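Putative Type I topoisomerase (Deinococcus radiodurans, PDB 3M4A) probably relaxes supercoiled DNA as a type IB topoisomerase, breaking one strand without ATP, letting it pass and rejoining it. Local coordinates at residues Y51-Y55 and F67-A71; H147-G151 and F171-H175; G151-L155 and R216-T220. All coordinates share one frame; numbering follows the deposited sequence. Where two conformers were deposited one is given.

Contact 1: Y51-Y55 and F67-A71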
ATOM      1  N   TYR A  51      -4.730 -26.344 -14.307  1.00 45.04           N
ATOM      2  CA  TYR A  51      -3.686 -25.457 -13.775  1.00 44.99           C
ATOM      3  C   TYR A  51      -2.400 -26.244 -13.513  1.00 44.88           C
ATOM      4  O   TYR A  51      -2.442 -27.386 -13.053  1.00 44.65           O
ATOM      5  CB  TYR A  51      -4.153 -24.782 -12.479  1.00 44.96           C
ATOM      6  CG  TYR A  51      -5.136 -23.631 -12.642  1.00 44.78           C
ATOM      7  CD1 TYR A  51      -5.753 -23.348 -13.866  1.00 45.13           C
ATOM      8  CD2 TYR A  51      -5.468 -22.838 -11.549  1.00 44.86           C
ATOM      9  CE1 TYR A  51      -6.658 -22.293 -13.990  1.00 45.02           C
ATOM     10  CE2 TYR A  51      -6.369 -21.787 -11.664  1.00 45.01           C
ATOM     11  CZ  TYR A  51      -6.959 -21.519 -12.884  1.00 44.96           C
ATOM     12  OH  TYR A  51      -7.852 -20.477 -12.980  1.00 45.09           O
ATOM     13  N   GLN A  52      -1.264 -25.619 -13.815  1.00 44.91           N
ATOM     14  CA  GLN A  52       0.036 -26.277 -13.726  1.00 45.02           C
ATOM     15  C   GLN A  52       0.839 -25.720 -12.553  1.00 45.08           C
ATOM     16  O   GLN A  52       0.699 -24.544 -12.196  1.00 44.96           O
ATOM     17  CB  GLN A  52       0.815 -26.082 -15.029  1.00 45.13           C
ATOM     18  CG  GLN A  52       0.000 -26.341 -16.297  1.00 45.39           C
ATOM     19  CD  GLN A  52       0.799 -26.091 -17.560  1.00 45.34           C
ATOM     20  OE1 GLN A  52       1.974 -26.448 -17.642  1.00 45.86           O
ATOM     21  NE2 GLN A  52       0.164 -25.475 -18.552  1.00 45.87           N
ATOM     22  N   ASP A  53       1.687 -26.573 -11.976  1.00 45.03           N
ATOM     23  CA  ASP A  53       2.498 -26.231 -10.802  1.00 44.82           C
ATOM     24  C   ASP A  53       1.663 -25.489  -9.750  1.00 44.58           C
ATOM     25  O   ASP A  53       1.937 -24.336  -9.402  1.00 44.71           O
ATOM     26  CB  ASP A  53       3.740 -25.428 -11.217  1.00 45.09           C
ATOM     27  CG  ASP A  53       4.907 -25.580 -10.234  1.00 45.54           C
ATOM     28  OD1 ASP A  53       4.822 -26.414  -9.302  1.00 46.85           O
ATOM     29  OD2 ASP A  53       5.921 -24.864 -10.403  1.00 46.50           O
ATOM     30  N   VAL A  54       0.628 -26.170  -9.266  1.00 44.16           N
ATOM     31  CA  VAL A  54      -0.283 -25.607  -8.278  1.00 43.90           C
ATOM     32  C   VAL A  54       0.315 -25.733  -6.873  1.00 43.61           C
ATOM     33  O   VAL A  54       0.840 -26.784  -6.506  1.00 43.18           O
ATOM     34  CB  VAL A  54      -1.669 -26.299  -8.333  1.00 43.89           C
ATOM     35  CG1 VAL A  54      -2.563 -25.837  -7.182  1.00 43.80           C
ATOM     36  CG2 VAL A  54      -2.347 -26.035  -9.676  1.00 43.82           C
ATOM     37  N   TYR A  55       0.251 -24.638  -6.114  1.00 43.35           N
ATOM     38  CA  TYR A  55       0.649 -24.612  -4.704  1.00 43.19           C
ATOM     39  C   TYR A  55      -0.580 -24.293  -3.857  1.00 42.97           C
ATOM     40  O   TYR A  55      -1.450 -23.523  -4.271  1.00 42.75           O
ATOM     41  CB  TYR A  55       1.725 -23.556  -4.456  1.00 43.30           C
ATOM     42  CG  TYR A  55       3.108 -23.924  -4.953  1.00 43.50           C
ATOM     43  CD1 TYR A  55       3.396 -23.954  -6.316  1.00 43.39           C
ATOM     44  CD2 TYR A  55       4.138 -24.215  -4.057  1.00 43.51           C
ATOM     45  CE1 TYR A  55       4.667 -24.277  -6.775  1.00 43.20           C
ATOM     46  CE2 TYR A  55       5.411 -24.540  -4.506  1.00 43.38           C
ATOM     47  CZ  TYR A  55       5.671 -24.570  -5.867  1.00 43.54           C
ATOM     48  OH  TYR A  55       6.933 -24.889  -6.316  1.00 43.68           O
ATOM     49  N   PHE A  67      -2.308 -21.029  -5.528  1.00 32.96           N
ATOM     50  CA  PHE A  67      -1.828 -20.366  -6.747  1.00 33.42           C
ATOM     51  C   PHE A  67      -1.150 -21.336  -7.734  1.00 33.90           C
ATOM     52  O   PHE A  67      -0.469 -22.280  -7.331  1.00 33.99           O
ATOM     53  CB  PHE A  67      -0.897 -19.187  -6.406  1.00 33.16           C
ATOM     54  CG  PHE A  67       0.434 -19.589  -5.813  1.00 32.65           C
ATOM     55  CD1 PHE A  67       1.514 -19.908  -6.631  1.00 32.40           C
ATOM     56  CD2 PHE A  67       0.614 -19.618  -4.439  1.00 32.42           C
ATOM     57  CE1 PHE A  67       2.741 -20.271  -6.086  1.00 32.62           C
ATOM     58  CE2 PHE A  67       1.840 -19.971  -3.890  1.00 32.40           C
ATOM     59  CZ  PHE A  67       2.903 -20.296  -4.715  1.00 32.62           C
ATOM     60  N   GLY A  68      -1.338 -21.079  -9.028  1.00 34.48           N
ATOM     61  CA  GLY A  68      -0.720 -21.877 -10.088  1.00 34.86           C
ATOM     62  C   GLY A  68      -0.671 -21.118 -11.405  1.00 35.40           C
ATOM     63  O   GLY A  68      -0.834 -19.896 -11.425  1.00 35.25           O
ATOM     64  N   ARG A  69      -0.456 -21.846 -12.503  1.00 35.92           N
ATOM     65  CA  ARG A  69      -0.323 -21.235 -13.829  1.00 36.44           C
ATOM     66  C   ARG A  69      -1.202 -21.913 -14.878  1.00 36.58           C
ATOM     67  O   ARG A  69      -1.272 -23.142 -14.944  1.00 36.31           O
ATOM     68  CB  ARG A  69       1.139 -21.268 -14.284  1.00 36.64           C
ATOM     69  CG  ARG A  69       2.028 -20.286 -13.546  1.00 37.02           C
ATOM     70  CD  ARG A  69       3.498 -20.527 -13.844  1.00 37.32           C
ATOM     71  NE  ARG A  69       4.368 -19.844 -12.885  1.00 38.03           N
ATOM     72  CZ  ARG A  69       4.657 -18.542 -12.901  1.00 38.47           C
ATOM     73  NH1 ARG A  69       4.148 -17.734 -13.831  1.00 39.04           N
ATOM     74  NH2 ARG A  69       5.463 -18.038 -11.972  1.00 38.48           N
ATOM     75  N   ASP A  70      -1.868 -21.095 -15.693  1.00 36.88           N
ATOM     76  CA  ASP A  70      -2.642 -21.592 -16.824  1.00 37.20           C
ATOM     77  C   ASP A  70      -1.710 -21.854 -18.015  1.00 37.51           C
ATOM     78  O   ASP A  70      -0.502 -21.618 -17.927  1.00 37.60           O
ATOM     79  CB  ASP A  70      -3.780 -20.621 -17.191  1.00 37.35           C
ATOM     80  CG  ASP A  70      -3.287 -19.254 -17.677  1.00 37.51           C
ATOM     81  OD1 ASP A  70      -2.118 -19.117 -18.086  1.00 37.47           O
ATOM     82  OD2 ASP A  70      -4.095 -18.304 -17.649  1.00 38.47           O
ATOM     83  N   ALA A  71      -2.272 -22.341 -19.121  1.00 37.69           N
ATOM     84  CA  ALA A  71      -1.484 -22.669 -20.313  1.00 37.88           C
ATOM     85  C   ALA A  71      -0.623 -21.492 -20.784  1.00 38.12           C
ATOM     86  O   ALA A  71       0.548 -21.675 -21.132  1.00 38.30           O
ATOM     87  CB  ALA A  71      -2.397 -23.150 -21.441  1.00 37.75           C
TER
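Q52 and Y55 pair with R69 and F67 across a beta hairpin of the N-terminal domain, and a beta bulge lies between the two antiparallel hydrogen-bonded pairs. Three residue steps on one strand match two on the other, so D53 and V54 share the place opposite G68. The backbone groups of both pairs are mutually satisfied. Q52 N gives its proton to R69 O at 2.7 Å, and R69 N returns a 3.0 Å bond to Q52 O. Beyond the bulge, Y55 N reaches F67 O at 2.7 Å in an almost straight bond (173°), and F67 N donates to Y55 O at 2.9 Å. V54 instead bonds through its backbone to R15, while G68 turns to Q76 on the third strand. The D70 carboxylate is engaged outside the pair, OD1 accepting from R74 N and OD2 from Q76 NE2. On the sheet face shared with Q52 and R69, the rings of Y55 and F67 are nearly parallel, 3° apart, but slid so far that they barely overlap. F67 CG occupies the position between backbone N and carbonyl carbon (chi1 69°), which swings the ring beside the Y55 stem. There Y55 CB makes a CH-pi contact over one ring face, with Y55 CB 3.5 Å from F67 CZ.

Contact 2: H147-G151 and F171-H175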
ATOM      1  N   HIS A 147     -13.281  13.310 -16.400  1.00 16.79           N
ATOM      2  CA  HIS A 147     -13.347  14.218 -15.254  1.00 16.42           C
ATOM      3  C   HIS A 147     -12.225  15.261 -15.216  1.00 15.94           C
ATOM      4  O   HIS A 147     -12.324  16.229 -14.466  1.00 15.52           O
ATOM      5  CB  HIS A 147     -13.348  13.423 -13.952  1.00 16.79           C
ATOM      6  CG  HIS A 147     -14.567  12.581 -13.765  1.00 18.74           C
ATOM      7  ND1 HIS A 147     -15.659  13.008 -13.040  1.00 20.79           N
ATOM      8  CD2 HIS A 147     -14.873  11.337 -14.208  1.00 19.11           C
ATOM      9  CE1 HIS A 147     -16.579  12.060 -13.036  1.00 19.91           C
ATOM     10  NE2 HIS A 147     -16.129  11.036 -13.738  1.00 20.37           N
ATOM     11  N   LYS A 148     -11.174  15.050 -16.010  1.00 15.09           N
ATOM     12  CA  LYS A 148     -10.011  15.939 -16.047  1.00 15.15           C
ATOM     13  C   LYS A 148      -9.402  16.071 -14.647  1.00 14.28           C
ATOM     14  O   LYS A 148      -9.000  17.157 -14.215  1.00 13.92           O
ATOM     15  CB  LYS A 148     -10.386  17.313 -16.634  1.00 16.48           C
ATOM     16  CG  LYS A 148     -11.244  17.234 -17.892  1.00 18.20           C
ATOM     17  CD  LYS A 148     -10.565  16.434 -18.984  1.00 20.27           C
ATOM     18  CE  LYS A 148     -11.259  16.595 -20.339  1.00 22.18           C
ATOM     19  NZ  LYS A 148     -12.668  16.124 -20.314  1.00 25.17           N
ATOM     20  N   THR A 149      -9.390  14.951 -13.931  1.00 13.38           N
ATOM     21  CA  THR A 149      -8.685  14.839 -12.654  1.00 12.36           C
ATOM     22  C   THR A 149      -7.797  13.596 -12.713  1.00 11.61           C
ATOM     23  O   THR A 149      -7.980  12.723 -13.576  1.00 10.62           O
ATOM     24  CB  THR A 149      -9.650  14.760 -11.470  1.00 12.33           C
ATOM     25  OG1 THR A 149     -10.471  13.604 -11.610  1.00 12.43           O
ATOM     26  CG2 THR A 149     -10.536  16.020 -11.388  1.00 12.64           C
ATOM     27  N   TYR A 150      -6.826  13.524 -11.802  1.00 10.20           N
ATOM     28  CA  TYR A 150      -5.725  12.580 -11.928  1.00  9.94           C
ATOM     29  C   TYR A 150      -5.515  11.706 -10.703  1.00  9.05           C
ATOM     30  O   TYR A 150      -5.946  12.051  -9.606  1.00  9.05           O
ATOM     31  CB  TYR A 150      -4.442  13.337 -12.237  1.00 10.90           C
ATOM     32  CG  TYR A 150      -4.560  14.225 -13.442  1.00 11.39           C
ATOM     33  CD1 TYR A 150      -4.852  15.577 -13.308  1.00 11.04           C
ATOM     34  CD2 TYR A 150      -4.420  13.701 -14.715  1.00 11.13           C
ATOM     35  CE1 TYR A 150      -4.973  16.389 -14.418  1.00 11.80           C
ATOM     36  CE2 TYR A 150      -4.529  14.503 -15.831  1.00 12.79           C
ATOM     37  CZ  TYR A 150      -4.812  15.839 -15.683  1.00 13.48           C
ATOM     38  OH  TYR A 150      -4.906  16.633 -16.815  1.00 15.88           O
ATOM     39  N   GLY A 151      -4.900  10.551 -10.948  1.00  8.12           N
ATOM     40  CA  GLY A 151      -4.456   9.626  -9.925  1.00  7.76           C
ATOM     41  C   GLY A 151      -3.076   9.170 -10.337  1.00  6.84           C
ATOM     42  O   GLY A 151      -2.549   9.635 -11.329  1.00  6.00           O
ATOM     43  N   PHE A 171      -1.148  18.106  -8.010  1.00  6.57           N
ATOM     44  CA  PHE A 171      -2.086  17.761  -9.076  1.00  7.02           C
ATOM     45  C   PHE A 171      -3.528  17.884  -8.612  1.00  7.68           C
ATOM     46  O   PHE A 171      -3.806  17.852  -7.413  1.00  7.72           O
ATOM     47  CB  PHE A 171      -1.819  16.348  -9.611  1.00  6.86           C
ATOM     48  CG  PHE A 171      -1.999  15.259  -8.598  1.00  6.13           C
ATOM     49  CD1 PHE A 171      -3.182  14.525  -8.544  1.00  6.57           C
ATOM     50  CD2 PHE A 171      -0.973  14.929  -7.728  1.00  5.61           C
ATOM     51  CE1 PHE A 171      -3.350  13.521  -7.611  1.00  7.20           C
ATOM     52  CE2 PHE A 171      -1.131  13.924  -6.791  1.00  6.03           C
ATOM     53  CZ  PHE A 171      -2.321  13.213  -6.734  1.00  7.10           C
ATOM     54  N   LYS A 172      -4.435  18.032  -9.575  0.50  7.95           N
ATOM     55  CA  LYS A 172      -5.875  17.988  -9.305  0.50  8.35           C
ATOM     56  C   LYS A 172      -6.283  16.534  -9.160  0.50  8.02           C
ATOM     57  O   LYS A 172      -6.224  15.772 -10.128  0.50  7.94           O
ATOM     58  CB  LYS A 172      -6.667  18.646 -10.444  0.50  8.40           C
ATOM     59  CG  LYS A 172      -8.175  18.674 -10.212  0.50  8.74           C
ATOM     60  CD  LYS A 172      -8.961  19.321 -11.359  0.50  9.21           C
ATOM     61  CE  LYS A 172      -8.504  20.745 -11.643  0.50  9.46           C
ATOM     62  NZ  LYS A 172      -9.605  21.635 -12.109  0.50  9.77           N
ATOM     63  N   GLY A 173      -6.674  16.138  -7.949  1.00  8.82           N
ATOM     64  CA  GLY A 173      -7.092  14.768  -7.697  1.00  8.94           C
ATOM     65  C   GLY A 173      -8.599  14.589  -7.771  1.00  9.60           C
ATOM     66  O   GLY A 173      -9.321  15.481  -8.235  1.00  9.45           O
ATOM     67  N   LYS A 174      -9.061  13.441  -7.292  1.00 10.53           N
ATOM     68  CA  LYS A 174     -10.481  13.082  -7.361  1.00 11.03           C
ATOM     69  C   LYS A 174     -11.365  14.154  -6.742  1.00 10.73           C
ATOM     70  O   LYS A 174     -11.053  14.719  -5.686  1.00 10.37           O
ATOM     71  CB  LYS A 174     -10.751  11.728  -6.701  1.00 11.66           C
ATOM     72  CG  LYS A 174     -12.048  11.075  -7.181  1.00 11.99           C
ATOM     73  CD  LYS A 174     -12.256   9.712  -6.562  1.00 13.39           C
ATOM     74  CE  LYS A 174     -13.510   9.041  -7.113  1.00 15.29           C
ATOM     75  NZ  LYS A 174     -13.977   7.943  -6.203  1.00 15.49           N
ATOM     76  N   HIS A 175     -12.481  14.414  -7.425  1.00 11.07           N
ATOM     77  CA  HIS A 175     -13.441  15.487  -7.089  1.00 11.77           C
ATOM     78  C   HIS A 175     -12.907  16.917  -7.187  1.00 11.79           C
ATOM     79  O   HIS A 175     -13.524  17.855  -6.682  1.00 11.36           O
ATOM     80  CB  HIS A 175     -14.074  15.244  -5.718  1.00 12.46           C
ATOM     81  CG  HIS A 175     -14.699  13.899  -5.584  1.00 14.65           C
ATOM     82  ND1 HIS A 175     -15.784  13.503  -6.339  1.00 17.12           N
ATOM     83  CD2 HIS A 175     -14.389  12.850  -4.783  1.00 17.07           C
ATOM     84  CE1 HIS A 175     -16.119  12.269  -6.002  1.00 19.26           C
ATOM     85  NE2 HIS A 175     -15.290  11.852  -5.059  1.00 19.03           N
TER
HETATM   86  O   HOH W   1     -12.986  13.730 -10.201  1.00 15.68           O
HETATM   87  O   HOH W   2      -6.826  11.284  -7.085  1.00 13.36           O
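The end of the middle strand in the three-stranded antiparallel sheet of the catalytic core, at F171-G173, is met by T149 and Y150 from the loop that leaves helix 141-147. K148, the first residue beyond that helix, has a positive phi, and its NZ turns back to R145 O. One direct hydrogen bond joins the two backbones: Y150 N donates to K172 O over 2.9 Å. The same oxygen lies at the edge of the Y150 ring, 3.5 Å from Y150 CD1. With Y150 CG beside its own backbone N, anti to the carbonyl carbon (chi1 -55°), that ring edge is set next to K172 O, and the ring goes on to meet H159 at a steep angle. Y150 O also turns to the strand end. It approaches the edge of the F171 ring, 3.6 Å from F171 CE1, and takes a CA-H...O contact from G173 CA. A water also donates to Y150 O at 2.8 Å and accepts from K174 N. T149 presses CB and CG2 against the strand end, T149 CB coming within 3.3 Å of G173 O. The T149 and K172 side chains cross at about a right angle, T149 CG2 lying 3.7 Å from K172 CD, which also nears K148 O. Polar links and apolar packing thus both contribute: one direct bond and one water join backbone groups, a second water joins the T149 hydroxyl to H175 N, and the aromatic edges, with their slightly positive hydrogens, probably make mild additional partners for the K172 and Y150 carbonyls.

Contact 3: G151-L155 and R216-T220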
ATOM      1  N   GLY A 151      -4.900  10.551 -10.948  1.00  8.12           N
ATOM      2  CA  GLY A 151      -4.456   9.626  -9.925  1.00  7.76           C
ATOM      3  C   GLY A 151      -3.076   9.170 -10.337  1.00  6.84           C
ATOM      4  O   GLY A 151      -2.549   9.635 -11.329  1.00  6.00           O
ATOM      5  N   LEU A 152      -2.486   8.242  -9.610  1.00  6.82           N
ATOM      6  CA  LEU A 152      -1.089   7.892  -9.871  1.00  6.97           C
ATOM      7  C   LEU A 152      -0.832   7.484 -11.331  1.00  7.04           C
ATOM      8  O   LEU A 152       0.118   7.969 -11.956  1.00  7.37           O
ATOM      9  CB  LEU A 152      -0.646   6.788  -8.918  1.00  6.24           C
ATOM     10  CG  LEU A 152       0.837   6.433  -9.006  1.00  6.63           C
ATOM     11  CD1 LEU A 152       1.713   7.586  -8.511  1.00  9.32           C
ATOM     12  CD2 LEU A 152       1.101   5.136  -8.215  1.00  8.20           C
ATOM     13  N   SER A 153      -1.673   6.605 -11.874  1.00  6.99           N
ATOM     14  CA  SER A 153      -1.426   6.021 -13.202  1.00  7.59           C
ATOM     15  C   SER A 153      -1.707   6.990 -14.349  1.00  7.89           C
ATOM     16  O   SER A 153      -1.328   6.723 -15.487  1.00  8.81           O
ATOM     17  CB  SER A 153      -2.193   4.717 -13.394  1.00  7.69           C
ATOM     18  OG  SER A 153      -3.585   4.919 -13.508  1.00  8.02           O
ATOM     19  N   THR A 154      -2.359   8.109 -14.043  1.00  8.14           N
ATOM     20  CA  THR A 154      -2.698   9.126 -15.026  1.00  8.25           C
ATOM     21  C   THR A 154      -1.929  10.444 -14.812  1.00  8.07           C
ATOM     22  O   THR A 154      -2.229  11.451 -15.443  1.00  8.68           O
ATOM     23  CB  THR A 154      -4.236   9.337 -15.051  1.00  8.51           C
ATOM     24  OG1 THR A 154      -4.716   9.669 -13.747  1.00  8.09           O
ATOM     25  CG2 THR A 154      -4.906   8.042 -15.495  1.00  8.36           C
ATOM     26  N   LEU A 155      -0.890  10.423 -13.970  1.00  8.30           N
ATOM     27  CA  LEU A 155      -0.098  11.616 -13.756  1.00  8.00           C
ATOM     28  C   LEU A 155       0.677  11.979 -15.011  1.00  8.33           C
ATOM     29  O   LEU A 155       1.104  11.116 -15.774  1.00  7.90           O
ATOM     30  CB  LEU A 155       0.913  11.487 -12.605  1.00  7.72           C
ATOM     31  CG  LEU A 155       0.387  11.397 -11.181  1.00  7.98           C
ATOM     32  CD1 LEU A 155       1.565  11.450 -10.209  1.00  8.05           C
ATOM     33  CD2 LEU A 155      -0.605  12.516 -10.892  1.00  6.32           C
ATOM     34  N   ARG A 216       3.258   3.634 -21.948  1.00 16.77           N
ATOM     35  CA  ARG A 216       2.792   3.948 -20.601  1.00 16.20           C
ATOM     36  C   ARG A 216       2.484   2.699 -19.795  1.00 15.46           C
ATOM     37  O   ARG A 216       2.108   1.662 -20.347  1.00 15.41           O
ATOM     38  CB  ARG A 216       1.504   4.760 -20.657  1.00 16.56           C
ATOM     39  CG  ARG A 216       1.655   6.195 -21.053  1.00 16.67           C
ATOM     40  CD  ARG A 216       0.295   6.857 -21.099  1.00 17.51           C
ATOM     41  NE  ARG A 216      -0.369   6.747 -19.805  1.00 18.34           N
ATOM     42  CZ  ARG A 216      -1.679   6.862 -19.605  1.00 18.68           C
ATOM     43  NH1 ARG A 216      -2.515   7.130 -20.604  1.00 18.78           N
ATOM     44  NH2 ARG A 216      -2.156   6.711 -18.379  1.00 20.18           N
ATOM     45  N   ILE A 217       2.606   2.810 -18.476  1.00 13.74           N
ATOM     46  CA  ILE A 217       1.984   1.855 -17.569  1.00 13.34           C
ATOM     47  C   ILE A 217       0.587   2.387 -17.217  1.00 12.66           C
ATOM     48  O   ILE A 217       0.457   3.448 -16.597  1.00 12.26           O
ATOM     49  CB  ILE A 217       2.778   1.675 -16.256  1.00 12.72           C
ATOM     50  CG1 ILE A 217       4.213   1.218 -16.544  1.00 12.32           C
ATOM     51  CG2 ILE A 217       2.049   0.706 -15.334  1.00 13.37           C
ATOM     52  CD1 ILE A 217       4.321  -0.132 -17.274  1.00 11.86           C
ATOM     53  N   HIS A 218      -0.445   1.657 -17.622  1.00 12.54           N
ATOM     54  CA  HIS A 218      -1.826   2.007 -17.332  1.00 12.40           C
ATOM     55  C   HIS A 218      -2.320   1.294 -16.076  1.00 12.17           C
ATOM     56  O   HIS A 218      -1.708   0.338 -15.607  1.00 12.10           O
ATOM     57  CB  HIS A 218      -2.726   1.623 -18.518  1.00 13.19           C
ATOM     58  CG  HIS A 218      -2.363   2.305 -19.805  1.00 13.32           C
ATOM     59  ND1 HIS A 218      -2.995   3.446 -20.248  1.00 18.21           N
ATOM     60  CD2 HIS A 218      -1.452   1.992 -20.757  1.00 17.18           C
ATOM     61  CE1 HIS A 218      -2.485   3.807 -21.413  1.00 16.07           C
ATOM     62  NE2 HIS A 218      -1.542   2.946 -21.741  1.00 15.98           N
ATOM     63  N   SER A 219      -3.455   1.746 -15.554  1.00 11.76           N
ATOM     64  CA  SER A 219      -4.043   1.164 -14.345  1.00 12.11           C
ATOM     65  C   SER A 219      -4.256  -0.353 -14.412  1.00 11.77           C
ATOM     66  O   SER A 219      -3.980  -1.058 -13.454  1.00 11.34           O
ATOM     67  CB  SER A 219      -5.355   1.879 -13.988  1.00 12.37           C
ATOM     68  OG  SER A 219      -6.342   1.704 -15.002  1.00 12.46           O
ATOM     69  N   THR A 220      -4.743  -0.875 -15.536  1.00 12.83           N
ATOM     70  CA  THR A 220      -4.993  -2.317 -15.627  1.00 12.71           C
ATOM     71  C   THR A 220      -3.729  -3.152 -15.392  1.00 11.99           C
ATOM     72  O   THR A 220      -3.751  -4.115 -14.631  1.00 11.80           O
ATOM     73  CB  THR A 220      -5.617  -2.690 -16.976  1.00 13.13           C
ATOM     74  OG1 THR A 220      -6.802  -1.914 -17.165  1.00 15.67           O
ATOM     75  CG2 THR A 220      -5.962  -4.205 -17.023  1.00 14.06           C
TER
HETATM   76  O   HOH W   3      -4.512   4.325 -16.123  1.00 15.01           O
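R216 and S153 meet through a charged hydrogen bond, in which R216 NH2 donates to S153 O at 3.0 Å. The oxygen sits at the edge of the guanidinium, close to its plane, whereas the donor is tilted 24° from the plane of the S153 carbonyl. A bend at chi3 (58°) folds the arginine round to this position. The same NH2 forms a salt bridge with D141, and W202 adds a cation-pi contact. One face of the guanidinium carries H218 CE1, 3.4 Å above its plane, and H218 ND1 bonds to the other carboxylate oxygen of D141. With a leucine here, S153 O would probably lose this donor and D141 would be left with less positive charge to balance it.

Water provides the second link. It donates to S153 OG at 2.8 Å and accepts from S219 N, also at 2.8 Å, while S153 OG in turn hydrogen-bonds V138 O. Packing adds little: S153 OG lies 3.6 Å from S219 CB.

Within the loop, a 3-10 turn is braced by T154, whose N donates to G151 O and whose OG1 accepts from G151 N at 2.9 Å, a nearly straight bond. The arginine bond and the water bridge join this turn to the start of helix 219-230, with H218 at the N-cap and the first-turn amide of S219 satisfied through water, as suits a helix N terminus.

Following the chain from the N terminus, contact 1 comes first and closes a short hairpin loop in the N-terminal domain; it is complete before the other two begin, and its centre lies about 39 Å from that of contact 2 and 29 Å from that of contact 3. In the catalytic core, contact 2 closes the loop holding strand 160-163 and most of strand 166-172. It shares G151 with contact 3: both loops open from the chain around this glycine, one closing at 171-175 and the other much later, at 216-220. L155 packs on F171 between them. Together contacts 2 and 3 tie the segment after helix 141-147 to the three-stranded sheet and to the start of helix 219-230.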